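Local coordinates for putative acetyltransferase (Nocardia farcinica, PDB 3D9W), which probably transfers the acetyl group of acetyl-CoA to the amino nitrogen of arylamine substrates, at residues L114-H119 / N207-T212; R145-R150 / F156-W161; E166-E171 / V178-G183. All coordinates share one frame; numbering follows the deposited sequence.

How the contacts relate
From the N terminus, the chain first reaches 114-119, at the start of strand 117-125, and contact 1 closes the widest loop by pairing it with the end of helix 200-212. Contacts 2 and 3 are nested within that loop, in series. Contact 2 closes a short loop between 145-150 and 156-161, joining strands 147-148 and 155-158, the two outermost of one antiparallel sheet. Contact 3 then closes the hairpin of strands 161-169 and 175-183, neighbours in the same sheet. Contacts 2 and 3 touch where Y147 CE2 packs 3.9 Å from L179 CD1. Contact 1 stays separate, its centre about 25 Å from that of contact 2, and joins a helix to the sheet.

Contact 1 (L114-H119 / N207-T212); sequences LRPATH and NHFVST
T118 and V210 form the close part of this contact, P116 and F209 the looser part. On the inner side, CG2 of V210 reaches both the hydroxyl and the root of the threonine, lying 3.4 Å from T118 OG1 and 3.6 Å from T118 CB. T118 sets OG1 between its backbone N and carbonyl carbon (chi1 66°), which turns the hydroxyl onto the valine methyl. Y83 of helix 82-95 touches both side chains and backs this inner half. Toward solvent, the F209 ring swings out from the helix with CG anti to the backbone N (chi1 176°). Its CE1 meets P116 CG at 4.1 Å, and the two side chains cross at about a right angle. T118 CG2 also approaches the ring obliquely, 4.3 Å from F209 CD1. No hydrogen bond spans the segments; the helix and 114-119 meet by side-chain packing. The chain enters the sheet through an inverse gamma turn centred on A117 and a classic beta bulge, in which T118 and H119 both face G105. H119 points away from the helix, touches C82 and is hydrogen-bonded through NE2 to D136 OD1, consistent with the Cys-His-Asp catalytic triad of arylamine N-acetyltransferases.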
loop_
_atom_site.group_PDB
_atom_site.type_symbol
_atom_site.label_atom_id
_atom_site.label_comp_id
_atom_site.label_asym_id
_atom_site.label_seq_id
_atom_site.Cartn_x
_atom_site.Cartn_y
_atom_site.Cartn_z
ATOM N N LEU A 114 -9.819 -4.658 -18.007
ATOM C CA LEU A 114 -10.398 -4.306 -16.729
ATOM C C LEU A 114 -9.822 -5.246 -15.677
ATOM O O LEU A 114 -10.124 -6.442 -15.666
ATOM C CB LEU A 114 -11.919 -4.447 -16.803
ATOM C CG LEU A 114 -12.743 -3.836 -15.676
ATOM C CD1 LEU A 114 -12.491 -2.348 -15.605
ATOM C CD2 LEU A 114 -14.207 -4.110 -15.935
ATOM N N ARG A 115 -8.976 -4.713 -14.803
ATOM C CA ARG A 115 -8.382 -5.533 -13.766
ATOM C C ARG A 115 -9.278 -5.567 -12.542
ATOM O O ARG A 115 -10.187 -4.758 -12.397
ATOM C CB ARG A 115 -7.001 -4.998 -13.396
ATOM C CG ARG A 115 -6.008 -4.959 -14.555
ATOM C CD ARG A 115 -4.609 -5.257 -14.032
ATOM N NE ARG A 115 -3.614 -4.274 -14.462
ATOM C CZ ARG A 115 -2.314 -4.330 -14.151
ATOM N NH1 ARG A 115 -1.835 -5.326 -13.405
ATOM N NH2 ARG A 115 -1.485 -3.381 -14.581
ATOM N N PRO A 116 -9.036 -6.514 -11.642
ATOM C CA PRO A 116 -9.830 -6.652 -10.422
ATOM C C PRO A 116 -9.783 -5.429 -9.518
ATOM O O PRO A 116 -8.776 -4.728 -9.469
ATOM C CB PRO A 116 -9.195 -7.855 -9.741
ATOM C CG PRO A 116 -8.650 -8.634 -10.864
ATOM C CD PRO A 116 -8.044 -7.594 -11.738
ATOM N N ALA A 117 -10.873 -5.175 -8.801
ATOM C CA ALA A 117 -10.902 -4.061 -7.858
ATOM C C ALA A 117 -10.426 -4.679 -6.543
ATOM O O ALA A 117 -11.230 -5.132 -5.722
ATOM C CB ALA A 117 -12.315 -3.506 -7.711
ATOM N N THR A 118 -9.109 -4.706 -6.358
ATOM C CA THR A 118 -8.524 -5.305 -5.171
ATOM C C THR A 118 -7.437 -4.451 -4.534
ATOM O O THR A 118 -6.533 -4.966 -3.871
ATOM C CB THR A 118 -7.946 -6.684 -5.516
ATOM O OG1 THR A 118 -6.843 -6.532 -6.411
ATOM C CG2 THR A 118 -9.004 -7.545 -6.193
ATOM N N HIS A 119 -7.522 -3.140 -4.735
ATOM C CA HIS A 119 -6.534 -2.237 -4.161
ATOM C C HIS A 119 -7.134 -1.314 -3.093
ATOM O O HIS A 119 -7.805 -0.329 -3.407
ATOM C CB HIS A 119 -5.879 -1.396 -5.248
ATOM C CG HIS A 119 -4.857 -0.457 -4.712
ATOM N ND1 HIS A 119 -3.732 -0.894 -4.047
ATOM C CD2 HIS A 119 -4.833 0.894 -4.654
ATOM C CE1 HIS A 119 -3.060 0.150 -3.599
ATOM N NE2 HIS A 119 -3.707 1.247 -3.953
ATOM N N ASN A 207 -8.727 -9.653 -0.438
ATOM C CA ASN A 207 -7.494 -10.229 0.048
ATOM C C ASN A 207 -7.401 -11.725 -0.210
ATOM O O ASN A 207 -6.316 -12.233 -0.484
ATOM C CB ASN A 207 -7.321 -9.967 1.534
ATOM C CG ASN A 207 -5.965 -10.399 2.031
ATOM O OD1 ASN A 207 -4.939 -9.910 1.559
ATOM N ND2 ASN A 207 -5.950 -11.324 2.981
ATOM N N HIS A 208 -8.525 -12.431 -0.117
ATOM C CA HIS A 208 -8.521 -13.868 -0.362
ATOM C C HIS A 208 -8.228 -14.162 -1.830
ATOM O O HIS A 208 -7.723 -15.225 -2.168
ATOM C CB HIS A 208 -9.863 -14.500 -0.007
ATOM C CG HIS A 208 -9.939 -15.951 -0.359
ATOM N ND1 HIS A 208 -9.296 -16.928 0.372
ATOM C CD2 HIS A 208 -10.511 -16.583 -1.410
ATOM C CE1 HIS A 208 -9.468 -18.099 -0.213
ATOM N NE2 HIS A 208 -10.201 -17.918 -1.297
ATOM N N PHE A 209 -8.562 -13.217 -2.699
ATOM C CA PHE A 209 -8.322 -13.369 -4.124
ATOM C C PHE A 209 -6.861 -13.073 -4.443
ATOM O O PHE A 209 -6.152 -13.912 -4.994
ATOM C CB PHE A 209 -9.234 -12.415 -4.916
ATOM C CG PHE A 209 -8.982 -12.427 -6.396
ATOM C CD1 PHE A 209 -8.005 -11.606 -6.959
ATOM C CD2 PHE A 209 -9.677 -13.304 -7.222
ATOM C CE1 PHE A 209 -7.717 -11.666 -8.331
ATOM C CE2 PHE A 209 -9.401 -13.374 -8.594
ATOM C CZ PHE A 209 -8.417 -12.554 -9.153
ATOM N N VAL A 210 -6.423 -11.871 -4.101
ATOM C CA VAL A 210 -5.054 -11.445 -4.354
ATOM C C VAL A 210 -4.014 -12.431 -3.860
ATOM O O VAL A 210 -3.009 -12.682 -4.533
ATOM C CB VAL A 210 -4.765 -10.093 -3.674
ATOM C CG1 VAL A 210 -3.271 -9.903 -3.511
ATOM C CG2 VAL A 210 -5.344 -8.962 -4.499
ATOM N N SER A 211 -4.269 -12.988 -2.683
ATOM C CA SER A 211 -3.330 -13.906 -2.055
ATOM C C SER A 211 -3.461 -15.388 -2.389
ATOM O O SER A 211 -2.462 -16.110 -2.388
ATOM C CB SER A 211 -3.405 -13.747 -0.542
ATOM O OG SER A 211 -4.683 -14.146 -0.083
ATOM N N THR A 212 -4.668 -15.856 -2.682
ATOM C CA THR A 212 -4.821 -17.277 -2.953
ATOM C C THR A 212 -5.307 -17.657 -4.330
ATOM O O THR A 212 -5.610 -18.820 -4.566
ATOM C CB THR A 212 -5.752 -17.938 -1.924
ATOM O OG1 THR A 212 -7.102 -17.557 -2.186
ATOM C CG2 THR A 212 -5.380 -17.508 -0.523
#

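Contact 2 (R145-R150 / F156-W161)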
loop_
_atom_site.group_PDB
_atom_site.type_symbol
_atom_site.label_atom_id
_atom_site.label_comp_id
_atom_site.label_asym_id
_atom_site.label_seq_id
_atom_site.Cartn_x
_atom_site.Cartn_y
_atom_site.Cartn_z
ATOM N N ARG A 145 1.915 11.420 1.238
ATOM C CA ARG A 145 1.040 12.458 1.802
ATOM C C ARG A 145 -0.307 12.170 1.183
ATOM O O ARG A 145 -0.379 11.717 0.044
ATOM C CB ARG A 145 1.465 13.874 1.392
ATOM C CG ARG A 145 2.915 14.224 1.704
ATOM C CD ARG A 145 3.022 15.494 2.509
ATOM N NE ARG A 145 3.049 15.244 3.947
ATOM C CZ ARG A 145 4.152 15.260 4.693
ATOM N NH1 ARG A 145 5.327 15.509 4.135
ATOM N NH2 ARG A 145 4.073 15.055 6.006
ATOM N N PRO A 146 -1.394 12.415 1.919
ATOM C CA PRO A 146 -2.706 12.145 1.338
ATOM C C PRO A 146 -3.027 13.150 0.237
ATOM O O PRO A 146 -2.541 14.279 0.253
ATOM C CB PRO A 146 -3.635 12.284 2.532
ATOM C CG PRO A 146 -2.980 13.381 3.318
ATOM C CD PRO A 146 -1.520 13.001 3.263
ATOM N N TYR A 147 -3.820 12.732 -0.737
ATOM C CA TYR A 147 -4.212 13.637 -1.799
ATOM C C TYR A 147 -5.706 13.903 -1.684
ATOM O O TYR A 147 -6.497 12.989 -1.469
ATOM C CB TYR A 147 -3.857 13.071 -3.177
ATOM C CG TYR A 147 -4.428 11.717 -3.514
ATOM C CD1 TYR A 147 -3.761 10.548 -3.159
ATOM C CD2 TYR A 147 -5.598 11.607 -4.264
ATOM C CE1 TYR A 147 -4.238 9.306 -3.554
ATOM C CE2 TYR A 147 -6.084 10.375 -4.662
ATOM C CZ TYR A 147 -5.401 9.227 -4.308
ATOM O OH TYR A 147 -5.881 8.007 -4.726
ATOM N N GLU A 148 -6.075 15.173 -1.800
ATOM C CA GLU A 148 -7.465 15.587 -1.687
ATOM C C GLU A 148 -8.353 14.924 -2.735
ATOM O O GLU A 148 -7.949 14.755 -3.889
ATOM C CB GLU A 148 -7.549 17.110 -1.797
ATOM C CG GLU A 148 -8.959 17.659 -1.879
ATOM C CD GLU A 148 -9.037 19.121 -1.477
ATOM O OE1 GLU A 148 -8.217 19.926 -1.980
ATOM O OE2 GLU A 148 -9.924 19.463 -0.660
ATOM N N LEU A 149 -9.564 14.547 -2.337
ATOM C CA LEU A 149 -10.483 13.894 -3.262
ATOM C C LEU A 149 -11.224 14.888 -4.156
ATOM O O LEU A 149 -12.443 14.993 -4.068
ATOM C CB LEU A 149 -11.514 13.051 -2.497
ATOM C CG LEU A 149 -12.164 11.838 -3.182
ATOM C CD1 LEU A 149 -13.665 11.970 -3.112
ATOM C CD2 LEU A 149 -11.701 11.709 -4.631
ATOM N N ARG A 150 -10.499 15.609 -5.012
ATOM C CA ARG A 150 -11.123 16.567 -5.929
ATOM C C ARG A 150 -10.368 16.615 -7.262
ATOM O O ARG A 150 -9.189 16.301 -7.325
ATOM C CB ARG A 150 -11.147 17.970 -5.325
ATOM C CG ARG A 150 -9.795 18.647 -5.319
ATOM C CD ARG A 150 -9.887 20.053 -4.771
ATOM N NE ARG A 150 -8.567 20.655 -4.613
ATOM C CZ ARG A 150 -7.825 21.120 -5.613
ATOM N NH1 ARG A 150 -8.271 21.060 -6.861
ATOM N NH2 ARG A 150 -6.630 21.639 -5.362
ATOM N N PHE A 156 0.498 18.005 -9.884
ATOM C CA PHE A 156 0.749 18.541 -8.548
ATOM C C PHE A 156 1.786 17.637 -7.894
ATOM O O PHE A 156 2.108 16.574 -8.430
ATOM C CB PHE A 156 -0.526 18.616 -7.701
ATOM C CG PHE A 156 -1.245 17.310 -7.530
ATOM C CD1 PHE A 156 -2.162 16.873 -8.485
ATOM C CD2 PHE A 156 -1.051 16.543 -6.389
ATOM C CE1 PHE A 156 -2.877 15.693 -8.298
ATOM C CE2 PHE A 156 -1.762 15.360 -6.198
ATOM C CZ PHE A 156 -2.676 14.936 -7.151
ATOM N N THR A 157 2.324 18.041 -6.750
ATOM C CA THR A 157 3.348 17.217 -6.111
ATOM C C THR A 157 3.105 16.851 -4.656
ATOM O O THR A 157 2.827 17.713 -3.832
ATOM C CB THR A 157 4.730 17.896 -6.187
ATOM O OG1 THR A 157 4.650 19.199 -5.600
ATOM C CG2 THR A 157 5.184 18.014 -7.612
ATOM N N LEU A 158 3.210 15.560 -4.358
ATOM C CA LEU A 158 3.072 15.038 -3.002
ATOM C C LEU A 158 4.518 14.682 -2.697
ATOM O O LEU A 158 5.026 13.662 -3.159
ATOM C CB LEU A 158 2.177 13.795 -2.992
ATOM C CG LEU A 158 0.723 14.103 -3.364
ATOM C CD1 LEU A 158 -0.057 12.808 -3.424
ATOM C CD2 LEU A 158 0.100 15.064 -2.350
ATOM N N GLY A 159 5.180 15.539 -1.930
ATOM C CA GLY A 159 6.582 15.325 -1.676
ATOM C C GLY A 159 7.201 15.764 -2.996
ATOM O O GLY A 159 6.824 16.814 -3.531
ATOM N N ASP A 160 8.120 14.974 -3.547
ATOM C CA ASP A 160 8.743 15.323 -4.822
ATOM C C ASP A 160 8.245 14.456 -5.959
ATOM O O ASP A 160 8.820 14.468 -7.055
ATOM C CB ASP A 160 10.255 15.188 -4.753
ATOM C CG ASP A 160 10.886 16.271 -3.941
ATOM O OD1 ASP A 160 10.468 17.437 -4.086
ATOM O OD2 ASP A 160 11.804 15.954 -3.162
ATOM N N TRP A 161 7.178 13.710 -5.696
ATOM C CA TRP A 161 6.604 12.835 -6.703
ATOM C C TRP A 161 5.445 13.569 -7.359
ATOM O O TRP A 161 4.645 14.189 -6.672
ATOM C CB TRP A 161 6.155 11.536 -6.038
ATOM C CG TRP A 161 7.264 10.923 -5.221
ATOM C CD1 TRP A 161 7.672 11.306 -3.970
ATOM C CD2 TRP A 161 8.173 9.899 -5.643
ATOM N NE1 TRP A 161 8.783 10.586 -3.596
ATOM C CE2 TRP A 161 9.111 9.717 -4.605
ATOM C CE3 TRP A 161 8.286 9.120 -6.799
ATOM C CZ2 TRP A 161 10.154 8.788 -4.690
ATOM C CZ3 TRP A 161 9.321 8.200 -6.883
ATOM C CH2 TRP A 161 10.242 8.042 -5.833
#
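L158 inserts its two methyl branches against the carbonyls of R145 and P146 and the CB atoms of R145 and Y147. CD1 lies 3.6 Å from R145 O and 3.8 Å from Y147 CB. CD2 is turned to the next stretch of main chain, 3.8 Å from P146 O, and also reaches R145 CB at 4.2 Å. Beside the leucine, F156 brings one ring corner to the same tyrosine root, with F156 CE2 4.3 Å from Y147 CB. No hydrogen bond links the two segments. They carry the outermost strands of the antiparallel sheet, 147-148 and 155-158, so the sheet curls until its two edges meet through side chains, consistent with the beta-barrel domain known in arylamine N-acetyltransferases. Backbone bonds to inner strands hold each edge: Y147 to M134 on one side, F156 to F163 on the other. L158 CD1 sits obliquely by the near part of the Y147 ring, while the far end leads away past L165 to a hydrogen bond between its OH and Y191 OH. After L158 the chain reverses through a type II' turn ending at W161, with G159 at positive phi in its second position, and enters strand 161-169. R145 runs out from the contact toward helix 35-48, where it touches Y43. Farther along the first edge, R150 NE forms a salt bridge with E148 OE1.

Contact 3 (E166-E171 / V178-G183); sequences ERRTGE and VLHQFG
E166 and V178 face each other as an antiparallel hydrogen-bonded pair. E166 N donates to V178 O and V178 N to E166 O, each at 2.9 Å, the second somewhat straighter than the first. The two bonds close a small ring between the main chains and leave both side chains on the same face of the sheet, where E166 CB and V178 CB come within 4.1 Å. The short strand segments then diverge, their directions 141° apart. These are the arms of a beta hairpin, strands 161-169 and 175-183; its backbone pairing continues from R168 to L176 toward the turn and from H180 to R164 at the open end. A salt bridge within 166-171 lies on the same face. R168 presents its NE-NH2 side to E166, both nitrogens donating at 3.0 Å to the single oxygen E166 OE2, which lies in the guanidinium plane. NE uses the anti lone pair of that oxygen, whereas NH2 comes in nearly along its C-O bond. This double donation probably restrains the guanidinium. Van der Waals packing adds to this. R168 places CG anti to its carbonyl carbon (chi1 -66°) and runs extended to NE, which carries the flat group across V178. There V178 CG2 lies over one guanidinium face, toward its rim, 3.8 Å from R168 NE. The edge of the H180 imidazole stands near the salt bridge without bonding to it: H180 NE2 is 3.8 Å from E166 OE2, with the carboxylate and ring planes 59° apart. R168 NH2 is 4.4 Å from the same H180 NE2; if the histidine were protonated, the carboxylate beside both would probably soften any repulsion. D189, on the adjoining strand 188-193, touches both V178 and H180.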
loop_
_atom_site.group_PDB
_atom_site.type_symbol
_atom_site.label_atom_id
_atom_site.label_comp_id
_atom_site.label_asym_id
_atom_site.label_seq_id
_atom_site.Cartn_x
_atom_site.Cartn_y
_atom_site.Cartn_z
ATOM N N GLU A 166 -7.773 12.688 -11.651
ATOM C CA GLU A 166 -8.746 12.926 -12.694
ATOM C C GLU A 166 -10.106 12.345 -12.334
ATOM O O GLU A 166 -10.179 11.255 -11.771
ATOM C CB GLU A 166 -8.214 12.293 -13.964
ATOM C CG GLU A 166 -9.017 12.502 -15.205
ATOM C CD GLU A 166 -8.115 12.436 -16.420
ATOM O OE1 GLU A 166 -7.260 13.350 -16.547
ATOM O OE2 GLU A 166 -8.244 11.477 -17.224
ATOM N N ARG A 167 -11.175 13.082 -12.637
ATOM C CA ARG A 167 -12.529 12.605 -12.361
ATOM C C ARG A 167 -13.268 12.342 -13.667
ATOM O O ARG A 167 -13.568 13.262 -14.421
ATOM C CB ARG A 167 -13.339 13.606 -11.526
ATOM C CG ARG A 167 -14.463 12.914 -10.730
ATOM C CD ARG A 167 -15.873 13.420 -11.031
ATOM N NE ARG A 167 -16.154 14.705 -10.396
ATOM C CZ ARG A 167 -16.163 15.872 -11.038
ATOM N NH1 ARG A 167 -15.911 15.917 -12.345
ATOM N NH2 ARG A 167 -16.410 16.996 -10.373
ATOM N N ARG A 168 -13.551 11.076 -13.933
ATOM C CA ARG A 168 -14.250 10.699 -15.144
ATOM C C ARG A 168 -15.617 10.149 -14.782
ATOM O O ARG A 168 -16.023 10.168 -13.614
ATOM C CB ARG A 168 -13.466 9.621 -15.897
ATOM C CG ARG A 168 -12.133 10.061 -16.457
ATOM C CD ARG A 168 -11.505 8.928 -17.273
ATOM N NE ARG A 168 -10.113 9.226 -17.612
ATOM C CZ ARG A 168 -9.257 8.368 -18.174
ATOM N NH1 ARG A 168 -9.644 7.126 -18.479
ATOM N NH2 ARG A 168 -7.996 8.749 -18.410
ATOM N N THR A 169 -16.319 9.655 -15.798
ATOM C CA THR A 169 -17.628 9.062 -15.610
ATOM C C THR A 169 -17.581 7.646 -16.175
ATOM O O THR A 169 -17.167 7.436 -17.319
ATOM C CB THR A 169 -18.714 9.834 -16.361
ATOM O OG1 THR A 169 -18.251 11.159 -16.629
ATOM C CG2 THR A 169 -19.979 9.911 -15.526
ATOM N N GLY A 170 -17.997 6.679 -15.361
ATOM C CA GLY A 170 -18.013 5.294 -15.792
ATOM C C GLY A 170 -19.420 4.909 -16.186
ATOM O O GLY A 170 -20.240 5.775 -16.480
ATOM N N GLU A 171 -19.717 3.619 -16.194
ATOM C CA GLU A 171 -21.050 3.182 -16.558
ATOM C C GLU A 171 -22.065 3.753 -15.564
ATOM O O GLU A 171 -21.761 3.936 -14.383
ATOM C CB GLU A 171 -21.096 1.647 -16.577
ATOM C CG GLU A 171 -22.431 1.026 -16.996
ATOM C CD GLU A 171 -22.324 -0.469 -17.332
ATOM O OE1 GLU A 171 -21.568 -1.195 -16.641
ATOM O OE2 GLU A 171 -23.009 -0.921 -18.281
ATOM N N VAL A 178 -9.144 8.607 -11.510
ATOM C CA VAL A 178 -7.903 8.083 -12.056
ATOM C C VAL A 178 -6.721 8.883 -11.523
ATOM O O VAL A 178 -6.605 10.082 -11.777
ATOM C CB VAL A 178 -7.877 8.177 -13.592
ATOM C CG1 VAL A 178 -6.804 7.260 -14.146
ATOM C CG2 VAL A 178 -9.238 7.837 -14.166
ATOM N N LEU A 179 -5.852 8.221 -10.772
ATOM C CA LEU A 179 -4.669 8.876 -10.243
ATOM C C LEU A 179 -3.538 8.614 -11.232
ATOM O O LEU A 179 -3.325 7.476 -11.640
ATOM C CB LEU A 179 -4.305 8.295 -8.881
ATOM C CG LEU A 179 -3.162 9.031 -8.192
ATOM C CD1 LEU A 179 -3.678 10.368 -7.688
ATOM C CD2 LEU A 179 -2.621 8.198 -7.045
ATOM N N HIS A 180 -2.821 9.665 -11.621
ATOM C CA HIS A 180 -1.717 9.533 -12.571
ATOM C C HIS A 180 -0.385 9.792 -11.885
ATOM O O HIS A 180 -0.241 10.773 -11.182
ATOM C CB HIS A 180 -1.873 10.541 -13.715
ATOM C CG HIS A 180 -3.060 10.296 -14.595
ATOM N ND1 HIS A 180 -3.018 9.453 -15.684
ATOM C CD2 HIS A 180 -4.315 10.802 -14.557
ATOM C CE1 HIS A 180 -4.196 9.454 -16.283
ATOM N NE2 HIS A 180 -5.001 10.264 -15.619
ATOM N N GLN A 181 0.597 8.925 -12.095
ATOM C CA GLN A 181 1.904 9.116 -11.482
ATOM C C GLN A 181 2.947 9.229 -12.575
ATOM O O GLN A 181 2.773 8.653 -13.641
ATOM C CB GLN A 181 2.258 7.928 -10.592
ATOM C CG GLN A 181 2.373 6.627 -11.358
ATOM C CD GLN A 181 3.067 5.537 -10.572
ATOM O OE1 GLN A 181 2.726 5.273 -9.424
ATOM N NE2 GLN A 181 4.044 4.889 -11.194
ATOM N N PHE A 182 4.021 9.974 -12.311
ATOM C CA PHE A 182 5.114 10.136 -13.271
ATOM C C PHE A 182 6.228 9.183 -12.858
ATOM O O PHE A 182 6.629 9.165 -11.697
ATOM C CB PHE A 182 5.646 11.568 -13.265
ATOM C CG PHE A 182 6.600 11.855 -14.384
ATOM C CD1 PHE A 182 6.135 12.034 -15.687
ATOM C CD2 PHE A 182 7.971 11.887 -14.152
ATOM C CE1 PHE A 182 7.025 12.233 -16.743
ATOM C CE2 PHE A 182 8.878 12.088 -15.205
ATOM C CZ PHE A 182 8.401 12.259 -16.503
ATOM N N GLY A 183 6.729 8.390 -13.803
ATOM C CA GLY A 183 7.771 7.432 -13.478
ATOM C C GLY A 183 8.612 6.912 -14.632
ATOM O O GLY A 183 8.628 7.489 -15.717
#